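Local atomic coordinates of dioxygenase (Pseudomonas brassicacearum, PDB entry 5V2D), a protein that probably cleaves the central carbon-carbon double bond of lignin-derived stilbenes with dioxygen, using an iron ion held by histidines. Residues A[88-93]-A[484-489]; A[101-104]-A[108-111]; A[412-417]-A[469-474]. All coordinates share one frame; numbering follows the deposited sequence.

Interaction 1: residues A[88-93]-A[484-489]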
loop_
_atom_site.group_PDB
_atom_site.type_symbol
_atom_site.label_atom_id
_atom_site.label_comp_id
_atom_site.label_asym_id
_atom_site.label_seq_id
_atom_site.Cartn_x
_atom_site.Cartn_y
_atom_site.Cartn_z
ATOM N N SER A 88 0.847 7.734 11.204
ATOM C CA SER A 88 -0.102 8.719 11.789
ATOM C C SER A 88 -1.289 7.931 12.312
ATOM O O SER A 88 -1.726 6.954 11.692
ATOM C CB SER A 88 -0.551 9.684 10.714
ATOM O OG SER A 88 0.524 10.600 10.398
ATOM N N GLY A 89 -1.824 8.376 13.454
ATOM C CA GLY A 89 -3.080 7.859 14.000
ATOM C C GLY A 89 -4.020 9.022 14.264
ATOM O O GLY A 89 -3.694 9.869 15.085
ATOM N N PHE A 90 -5.156 9.090 13.555
ATOM C CA PHE A 90 -6.204 10.041 13.794
ATOM C C PHE A 90 -7.239 9.317 14.649
ATOM O O PHE A 90 -7.924 8.395 14.158
ATOM C CB PHE A 90 -6.841 10.517 12.530
ATOM C CG PHE A 90 -5.977 11.392 11.676
ATOM C CD1 PHE A 90 -5.969 12.735 11.833
ATOM C CD2 PHE A 90 -5.187 10.833 10.668
ATOM C CE1 PHE A 90 -5.236 13.598 11.025
ATOM C CE2 PHE A 90 -4.429 11.671 9.857
ATOM C CZ PHE A 90 -4.444 13.070 10.031
ATOM N N HIS A 91 -7.378 9.727 15.908
ATOM C CA HIS A 91 -8.295 9.067 16.791
ATOM C C HIS A 91 -9.637 9.864 16.880
ATOM O O HIS A 91 -9.618 11.047 17.268
ATOM C CB HIS A 91 -7.696 8.960 18.175
ATOM C CG HIS A 91 -8.611 8.298 19.163
ATOM N ND1 HIS A 91 -9.030 6.985 19.023
ATOM C CD2 HIS A 91 -9.216 8.789 20.281
ATOM C CE1 HIS A 91 -9.856 6.690 20.023
ATOM N NE2 HIS A 91 -9.992 7.763 20.797
ATOM N N PHE A 92 -10.731 9.196 16.543
ATOM C CA PHE A 92 -12.066 9.776 16.468
ATOM C C PHE A 92 -12.820 9.329 17.749
ATOM O O PHE A 92 -12.959 8.136 18.035
ATOM C CB PHE A 92 -12.866 9.237 15.274
ATOM C CG PHE A 92 -12.393 9.708 13.947
ATOM C CD1 PHE A 92 -13.196 10.556 13.176
ATOM C CD2 PHE A 92 -11.221 9.305 13.400
ATOM C CE1 PHE A 92 -12.791 10.998 11.950
ATOM C CE2 PHE A 92 -10.806 9.774 12.154
ATOM C CZ PHE A 92 -11.589 10.623 11.441
ATOM N N ALA A 93 -13.312 10.295 18.505
ATOM C CA ALA A 93 -14.189 9.911 19.629
ATOM C C ALA A 93 -15.187 11.002 19.870
ATOM O O ALA A 93 -14.825 12.149 20.082
ATOM C CB ALA A 93 -13.428 9.629 20.917
ATOM N N ILE A 484 -11.600 17.862 8.406
ATOM C CA ILE A 484 -10.763 17.963 9.604
ATOM C C ILE A 484 -9.440 18.627 9.224
ATOM O O ILE A 484 -8.645 18.050 8.466
ATOM C CB ILE A 484 -10.573 16.577 10.215
ATOM C CG1 ILE A 484 -11.939 15.967 10.552
ATOM C CG2 ILE A 484 -9.686 16.629 11.408
ATOM C CD1 ILE A 484 -11.800 14.432 10.566
ATOM N N ARG A 485 -9.209 19.859 9.716
ATOM C CA ARG A 485 -8.065 20.630 9.247
ATOM C C ARG A 485 -6.829 20.157 10.039
ATOM O O ARG A 485 -6.926 19.891 11.218
ATOM C CB ARG A 485 -8.253 22.110 9.467
ATOM C CG ARG A 485 -9.320 22.746 8.589
ATOM C CD ARG A 485 -9.207 24.297 8.712
ATOM N NE ARG A 485 -10.417 24.874 8.132
ATOM C CZ ARG A 485 -11.536 25.179 8.776
ATOM N NH1 ARG A 485 -11.636 25.060 10.093
ATOM N NH2 ARG A 485 -12.547 25.698 8.086
ATOM N N ILE A 486 -5.738 19.985 9.345
ATOM C CA ILE A 486 -4.444 19.555 9.947
ATOM C C ILE A 486 -3.557 20.769 9.832
ATOM O O ILE A 486 -3.447 21.363 8.763
ATOM C CB ILE A 486 -3.889 18.360 9.185
ATOM C CG1 ILE A 486 -4.897 17.216 9.277
ATOM C CG2 ILE A 486 -2.628 17.846 9.882
ATOM C CD1 ILE A 486 -4.825 16.294 8.143
ATOM N N PRO A 487 -2.872 21.146 10.922
ATOM C CA PRO A 487 -2.118 22.368 10.917
ATOM C C PRO A 487 -0.745 22.316 10.241
ATOM O O PRO A 487 0.016 23.300 10.272
ATOM C CB PRO A 487 -1.953 22.630 12.396
ATOM C CG PRO A 487 -2.022 21.320 13.034
ATOM C CD PRO A 487 -3.031 20.588 12.264
ATOM N N PHE A 488 -0.416 21.180 9.678
ATOM C CA PHE A 488 0.775 21.000 8.876
ATOM C C PHE A 488 0.480 20.093 7.732
ATOM O O PHE A 488 -0.465 19.343 7.777
ATOM C CB PHE A 488 2.008 20.473 9.733
ATOM C CG PHE A 488 1.799 19.105 10.322
ATOM C CD1 PHE A 488 2.144 17.991 9.631
ATOM C CD2 PHE A 488 1.300 18.949 11.588
ATOM C CE1 PHE A 488 1.945 16.677 10.180
ATOM C CE2 PHE A 488 1.014 17.663 12.109
ATOM C CZ PHE A 488 1.358 16.547 11.386
ATOM N N ARG A 489 1.297 20.206 6.703
ATOM C CA ARG A 489 1.181 19.389 5.495
ATOM C C ARG A 489 1.562 17.900 5.738
ATOM O O ARG A 489 2.657 17.582 6.229
ATOM C CB ARG A 489 2.125 19.912 4.411
ATOM C CG ARG A 489 2.105 19.125 3.111
ATOM C CD ARG A 489 3.166 19.709 2.158
ATOM N NE ARG A 489 4.489 19.651 2.742
ATOM C CZ ARG A 489 5.321 18.620 2.628
ATOM N NH1 ARG A 489 5.083 17.549 1.832
ATOM N NH2 ARG A 489 6.510 18.738 3.278
#
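Phe90 and Ile486 meet at the outer end of the phenylalanine ring: CZ lies 3.8 Å from Ile486 CD1, and the neighbouring ring atom CE1 of Phe90 is 4.0 Å from Ile486 CG1. One isoleucine branch, CG1 with its terminal methyl, therefore does the touching, and the two side chains cross at about a right angle. Two residues along the first strand the same kind of pair recurs. Phe92 presents its CE1 to Ile484 CD1 at 3.8 Å, with CZ of the same ring almost as near, this time at an oblique crossing. Both methyls come in obliquely to the ring planes. In Ile484 and Ile486 alike, CG1 stands beside the backbone N, and a nearly extended second torsion (155° in Ile484) carries CD1 out to the aromatic ring.

All four residues are buried, and the contact is wholly apolar. The segments belong to two neighbouring blades of the seven-bladed beta-propeller of the carotenoid cleavage oxygenase family, so the rings and methyls fill the seam where one sheet lies against the next. The closest pair of alpha carbons, Phe90 and Ile484, is 10.1 Å apart, a spacing bridged by side chains rather than by backbone.

Further out, Leu468 on strand 465-472 touches Phe90, Phe92 and Ile484, adding to the apolar layer from the neighbouring strand of the Ile484 sheet. On their own sheet Phe90 also packs on Leu99 and Phe92 on Val97, while backbone hydrogen bonds to Phe62 and Gly60 fix the strand that carries the two rings. The other branch of Ile486 turns to the loop residue Phe488: CG2 sits 4.3 Å above that ring's plane, over its centre.

Interaction 2: residues A[101-104]-A[108-111]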
loop_
_atom_site.group_PDB
_atom_site.type_symbol
_atom_site.label_atom_id
_atom_site.label_comp_id
_atom_site.label_asym_id
_atom_site.label_seq_id
_atom_site.Cartn_x
_atom_site.Cartn_y
_atom_site.Cartn_z
ATOM N N ARG A 101 1.693 11.406 15.276
ATOM C CA ARG A 101 2.471 11.037 14.101
ATOM C C ARG A 101 3.878 10.728 14.628
ATOM O O ARG A 101 4.466 11.607 15.293
ATOM C CB ARG A 101 2.484 12.133 13.095
ATOM C CG ARG A 101 3.135 11.769 11.767
ATOM C CD ARG A 101 2.789 12.812 10.693
ATOM N NE ARG A 101 3.223 12.419 9.354
ATOM C CZ ARG A 101 4.242 12.861 8.667
ATOM N NH1 ARG A 101 5.132 13.710 9.188
ATOM N NH2 ARG A 101 4.407 12.378 7.422
ATOM N N ARG A 102 4.372 9.538 14.362
ATOM C CA ARG A 102 5.672 9.079 14.899
ATOM C C ARG A 102 6.380 8.160 13.882
ATOM O O ARG A 102 5.728 7.367 13.198
ATOM C CB ARG A 102 5.537 8.264 16.222
ATOM C CG ARG A 102 4.939 8.947 17.442
ATOM C CD ARG A 102 5.862 10.068 17.987
ATOM N NE ARG A 102 5.646 10.704 19.298
ATOM C CZ ARG A 102 4.992 11.851 19.554
ATOM N NH1 ARG A 102 4.324 12.503 18.631
ATOM N NH2 ARG A 102 4.972 12.330 20.792
ATOM N N TYR A 103 7.697 8.222 13.895
ATOM C CA TYR A 103 8.524 7.324 13.115
ATOM C C TYR A 103 8.501 5.965 13.730
ATOM O O TYR A 103 8.511 5.824 14.971
ATOM C CB TYR A 103 9.981 7.779 13.080
ATOM C CG TYR A 103 10.351 8.755 11.971
ATOM C CD1 TYR A 103 10.879 9.972 12.254
ATOM C CD2 TYR A 103 10.139 8.418 10.626
ATOM C CE1 TYR A 103 11.260 10.827 11.241
ATOM C CE2 TYR A 103 10.548 9.277 9.628
ATOM C CZ TYR A 103 11.070 10.514 9.963
ATOM O OH TYR A 103 11.400 11.379 8.936
ATOM N N VAL A 104 8.466 4.949 12.888
ATOM C CA VAL A 104 8.819 3.589 13.338
ATOM C C VAL A 104 10.320 3.578 13.680
ATOM O O VAL A 104 11.157 3.893 12.850
ATOM C CB VAL A 104 8.570 2.511 12.274
ATOM C CG1 VAL A 104 8.694 1.143 12.865
ATOM C CG2 VAL A 104 7.128 2.597 11.736
ATOM N N ARG A 108 17.269 0.511 11.149
ATOM C CA ARG A 108 17.797 1.340 10.076
ATOM C C ARG A 108 17.736 2.834 10.447
ATOM O O ARG A 108 18.719 3.567 10.277
ATOM C CB ARG A 108 17.040 1.116 8.801
ATOM C CG ARG A 108 17.345 2.084 7.667
ATOM C CD ARG A 108 16.743 1.590 6.365
ATOM N NE ARG A 108 16.758 2.561 5.274
ATOM C CZ ARG A 108 16.697 2.248 3.989
ATOM N NH1 ARG A 108 16.622 3.240 3.079
ATOM N NH2 ARG A 108 16.713 1.010 3.569
ATOM N N LEU A 109 16.568 3.265 10.895
ATOM C CA LEU A 109 16.418 4.635 11.352
ATOM C C LEU A 109 17.376 4.969 12.502
ATOM O O LEU A 109 17.978 6.033 12.533
ATOM C CB LEU A 109 15.008 4.947 11.745
ATOM C CG LEU A 109 14.759 6.374 12.262
ATOM C CD1 LEU A 109 14.915 7.380 11.171
ATOM C CD2 LEU A 109 13.357 6.571 12.772
ATOM N N LEU A 110 17.444 4.104 13.489
ATOM C CA LEU A 110 18.252 4.428 14.656
ATOM C C LEU A 110 19.743 4.456 14.315
ATOM O O LEU A 110 20.502 5.219 14.916
ATOM C CB LEU A 110 17.990 3.435 15.790
ATOM C CG LEU A 110 16.607 3.519 16.405
ATOM C CD1 LEU A 110 16.380 2.550 17.524
ATOM C CD2 LEU A 110 16.218 4.918 16.856
ATOM N N ALA A 111 20.177 3.632 13.369
ATOM C CA ALA A 111 21.563 3.711 12.944
ATOM C C ALA A 111 21.845 5.068 12.237
ATOM O O ALA A 111 22.870 5.704 12.443
ATOM C CB ALA A 111 21.960 2.513 12.085
#
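Leu109 reaches back from the first turn of helix 107-115 onto Tyr103, the last residue of strand 96-103, and Val104 just after it. Its CB begins the approach, 4.1 Å from the carbonyl oxygen Val104 O. CG stands opposite the leucine's own backbone N (chi1 179°), which directs the branched end away from the helix and toward the strand end. Of the two methyls it is CD2 that does the work. It lies 3.5 Å from Val104 O and 3.6 Å from Tyr103 CB, and it is still only 3.8 Å from CG at the root of the tyrosine ring. One methyl thus touches both the Val104 carbonyl oxygen and the root of the tyrosine side chain. It approaches the ring obliquely, and the two side chains cross at about a right angle.

This is a local strand-to-helix turn at the end of a strand of the propeller blade that holds strands 85-93 and 96-103: strand 96-103 runs out, three residues intervene between the segments, and the chain enters a helix, a rare element in this mostly beta protein. The nearest alpha carbons, those of Val104 and Leu109, are 7.9 Å apart, so the leucine side chain spans the turn.

The partners are held from other directions. Tyr103 is fixed at both ends, its OH hydrogen-bonded to the carbonyl oxygen of Asp68 and its backbone N to Glu42 OE2, so the phenol is satisfied well away from the leucine. Gln70 touches both Tyr103 and Leu109, while the Leu109 backbone N bonds to Thr106 OG1 just before the helix. Val104, which offers Leu109 its carbonyl, sends its own side chain elsewhere, onto Val87 of the neighbouring strand 85-93 and onto Trp161 and Met163 of strand 161-163, which belongs to a different sheet.

Interaction 3: residues A[412-417]-A[469-474]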
loop_
_atom_site.group_PDB
_atom_site.type_symbol
_atom_site.label_atom_id
_atom_site.label_comp_id
_atom_site.label_asym_id
_atom_site.label_seq_id
_atom_site.Cartn_x
_atom_site.Cartn_y
_atom_site.Cartn_z
ATOM N N ASN A 412 -7.420 12.870 -8.579
ATOM C CA ASN A 412 -8.298 14.012 -8.341
ATOM C C ASN A 412 -9.734 13.635 -8.175
ATOM O O ASN A 412 -10.562 14.535 -8.113
ATOM C CB ASN A 412 -8.136 15.105 -9.433
ATOM C CG ASN A 412 -8.397 14.585 -10.834
ATOM O OD1 ASN A 412 -8.740 13.403 -11.017
ATOM N ND2 ASN A 412 -8.196 15.475 -11.850
ATOM N N LEU A 413 -10.051 12.343 -8.053
ATOM C CA LEU A 413 -11.401 11.877 -7.748
ATOM C C LEU A 413 -11.411 10.793 -6.692
ATOM O O LEU A 413 -10.586 9.869 -6.728
ATOM C CB LEU A 413 -12.016 11.271 -8.987
ATOM C CG LEU A 413 -12.261 12.181 -10.212
ATOM C CD1 LEU A 413 -12.693 11.321 -11.442
ATOM C CD2 LEU A 413 -13.256 13.285 -9.864
ATOM N N LEU A 414 -12.358 10.881 -5.761
ATOM C CA LEU A 414 -12.601 9.861 -4.777
ATOM C C LEU A 414 -13.915 9.225 -5.189
ATOM O O LEU A 414 -14.951 9.924 -5.217
ATOM C CB LEU A 414 -12.740 10.538 -3.459
ATOM C CG LEU A 414 -12.612 9.825 -2.161
ATOM C CD1 LEU A 414 -13.291 10.460 -0.976
ATOM C CD2 LEU A 414 -12.337 8.314 -2.110
ATOM N N VAL A 415 -13.913 7.914 -5.440
ATOM C CA VAL A 415 -15.003 7.247 -6.173
ATOM C C VAL A 415 -15.637 6.091 -5.399
ATOM O O VAL A 415 -14.972 5.291 -4.773
ATOM C CB VAL A 415 -14.445 6.719 -7.513
ATOM C CG1 VAL A 415 -15.501 6.045 -8.368
ATOM C CG2 VAL A 415 -13.726 7.780 -8.299
ATOM N N HIS A 416 -16.954 5.990 -5.468
ATOM C CA HIS A 416 -17.710 4.779 -5.026
ATOM C C HIS A 416 -18.191 4.100 -6.321
ATOM O O HIS A 416 -18.969 4.680 -7.050
ATOM C CB HIS A 416 -18.923 5.161 -4.150
ATOM C CG HIS A 416 -19.786 4.017 -3.731
ATOM N ND1 HIS A 416 -20.870 4.202 -2.893
ATOM C CD2 HIS A 416 -19.708 2.691 -3.932
ATOM C CE1 HIS A 416 -21.466 3.044 -2.665
ATOM N NE2 HIS A 416 -20.808 2.107 -3.336
ATOM N N LEU A 417 -17.753 2.888 -6.552
ATOM C CA LEU A 417 -18.210 2.024 -7.665
ATOM C C LEU A 417 -19.217 0.992 -7.179
ATOM O O LEU A 417 -18.967 0.226 -6.217
ATOM C CB LEU A 417 -17.039 1.281 -8.274
ATOM C CG LEU A 417 -17.307 0.279 -9.378
ATOM C CD1 LEU A 417 -17.952 0.904 -10.620
ATOM C CD2 LEU A 417 -15.986 -0.401 -9.727
ATOM N N VAL A 469 -10.755 14.409 5.095
ATOM C CA VAL A 469 -12.166 14.607 4.725
ATOM C C VAL A 469 -13.011 13.376 5.036
ATOM O O VAL A 469 -12.517 12.230 4.958
ATOM C CB VAL A 469 -12.351 15.009 3.265
ATOM C CG1 VAL A 469 -11.721 16.378 3.079
ATOM C CG2 VAL A 469 -11.854 13.979 2.270
ATOM N N VAL A 470 -14.260 13.620 5.422
ATOM C CA VAL A 470 -15.198 12.571 5.695
ATOM C C VAL A 470 -16.429 12.726 4.798
ATOM O O VAL A 470 -17.108 13.749 4.855
ATOM C CB VAL A 470 -15.643 12.634 7.165
ATOM C CG1 VAL A 470 -16.594 11.459 7.445
ATOM C CG2 VAL A 470 -14.450 12.644 8.145
ATOM N N LEU A 471 -16.687 11.736 3.956
ATOM C CA LEU A 471 -17.842 11.741 3.011
ATOM C C LEU A 471 -18.791 10.651 3.412
ATOM O O LEU A 471 -18.434 9.665 4.099
ATOM C CB LEU A 471 -17.406 11.513 1.560
ATOM C CG LEU A 471 -16.739 12.709 0.897
ATOM C CD1 LEU A 471 -15.318 13.005 1.464
ATOM C CD2 LEU A 471 -16.681 12.454 -0.603
ATOM N N ASP A 472 -20.056 10.861 3.018
ATOM C CA ASP A 472 -21.101 9.878 3.309
ATOM C C ASP A 472 -21.232 9.059 2.072
ATOM O O ASP A 472 -21.442 9.655 0.987
ATOM C CB ASP A 472 -22.456 10.625 3.614
ATOM C CG ASP A 472 -23.491 9.678 4.196
ATOM O OD1 ASP A 472 -23.761 8.591 3.628
ATOM O OD2 ASP A 472 -24.004 9.976 5.301
ATOM N N SER A 473 -21.172 7.729 2.193
ATOM C CA SER A 473 -21.207 6.835 1.018
ATOM C C SER A 473 -22.531 6.923 0.234
ATOM O O SER A 473 -22.540 6.621 -0.963
ATOM C CB SER A 473 -21.051 5.363 1.367
ATOM O OG SER A 473 -22.065 4.878 2.231
ATOM N N ARG A 474 -23.585 7.371 0.928
ATOM C CA ARG A 474 -24.900 7.591 0.285
ATOM C C ARG A 474 -24.933 8.725 -0.692
ATOM O O ARG A 474 -25.862 8.765 -1.516
ATOM C CB ARG A 474 -25.971 7.875 1.342
ATOM C CG ARG A 474 -26.302 6.569 2.055
ATOM C CD ARG A 474 -27.187 6.830 3.200
ATOM N NE ARG A 474 -27.317 5.624 4.010
ATOM C CZ ARG A 474 -28.146 5.540 5.067
ATOM N NH1 ARG A 474 -28.940 6.562 5.412
ATOM N NH2 ARG A 474 -28.232 4.428 5.782
#
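The seam between two propeller blades is where strands 413-418 and 465-472 face each other, the first in a four-stranded and the second in a five-stranded antiparallel sheet. Leu414 and Leu471 reach toward one another tip to tip: Leu414 CD1 is 4.0 Å from Leu471 CD2 and 4.1 Å from Leu471 CD1, so one methyl faces both methyls of its partner. Leu414 gets there by an extended chain. CG is roughly opposite the backbone N (chi1 -162°), and the second torsion carries CD1 on outward; Leu471 instead holds its CG beside its backbone N. Val454 also packs on Leu414, and Trp427 on Leu471.

Two residues further along each segment the alpha carbons draw in, from 9.6 Å at Leu414 and Leu471 to 7.3 Å at His416 and Ser473. Here the touching pair is polar. The imidazole brings its ND1 edge to the carbonyl oxygen of Ser473, with ND1 3.5 Å from Ser473 O and the oxygen near the ring plane. The other ring nitrogen, His416 NE2, is hydrogen-bonded to His387 ND1.

The placing of the serine is set by its surroundings. Asp472 OD1 accepts from Arg474 N (3.0 Å, 156° at the hydrogen) through its anti lone pair, an Asx turn that bends the chain at Ser473 as the strand ends, and the same oxygen makes a salt bridge with Arg443. Ser473 OG is hydrogen-bonded to Ala450 O and Gly452 N, within its own blade.

The interface thus pairs a buried leucine contact with a long, dipolar approach of a carbonyl to an imidazole edge, so that its cohesion probably comes mainly from apolar packing, while the hydrogen bonds made by His416 NE2 and Ser473 OG go to residues outside the two segments.

In the fold
Interactions 1 and 3 lie in seams between blades of one propeller, while interaction 2 is a local turn at the end of a strand. Interaction 1 joins segments 391 residues apart and encloses the other two along the chain; interaction 2 closes before interaction 3 opens. Sheet neighbours 85-93 and 96-103 link interactions 1 and 2, whose centres are about 20 Å apart; strands 465-472 and 482-486 likewise link interactions 3 and 1, about 18 Å between centres. Interactions 2 and 3, about 33 Å apart between centres, do not touch. The blade holding strands 465-472 and 482-486 meets a different neighbour on each face, and early and late chain pack together, consistent with closure of the ring around the histidine-bound iron.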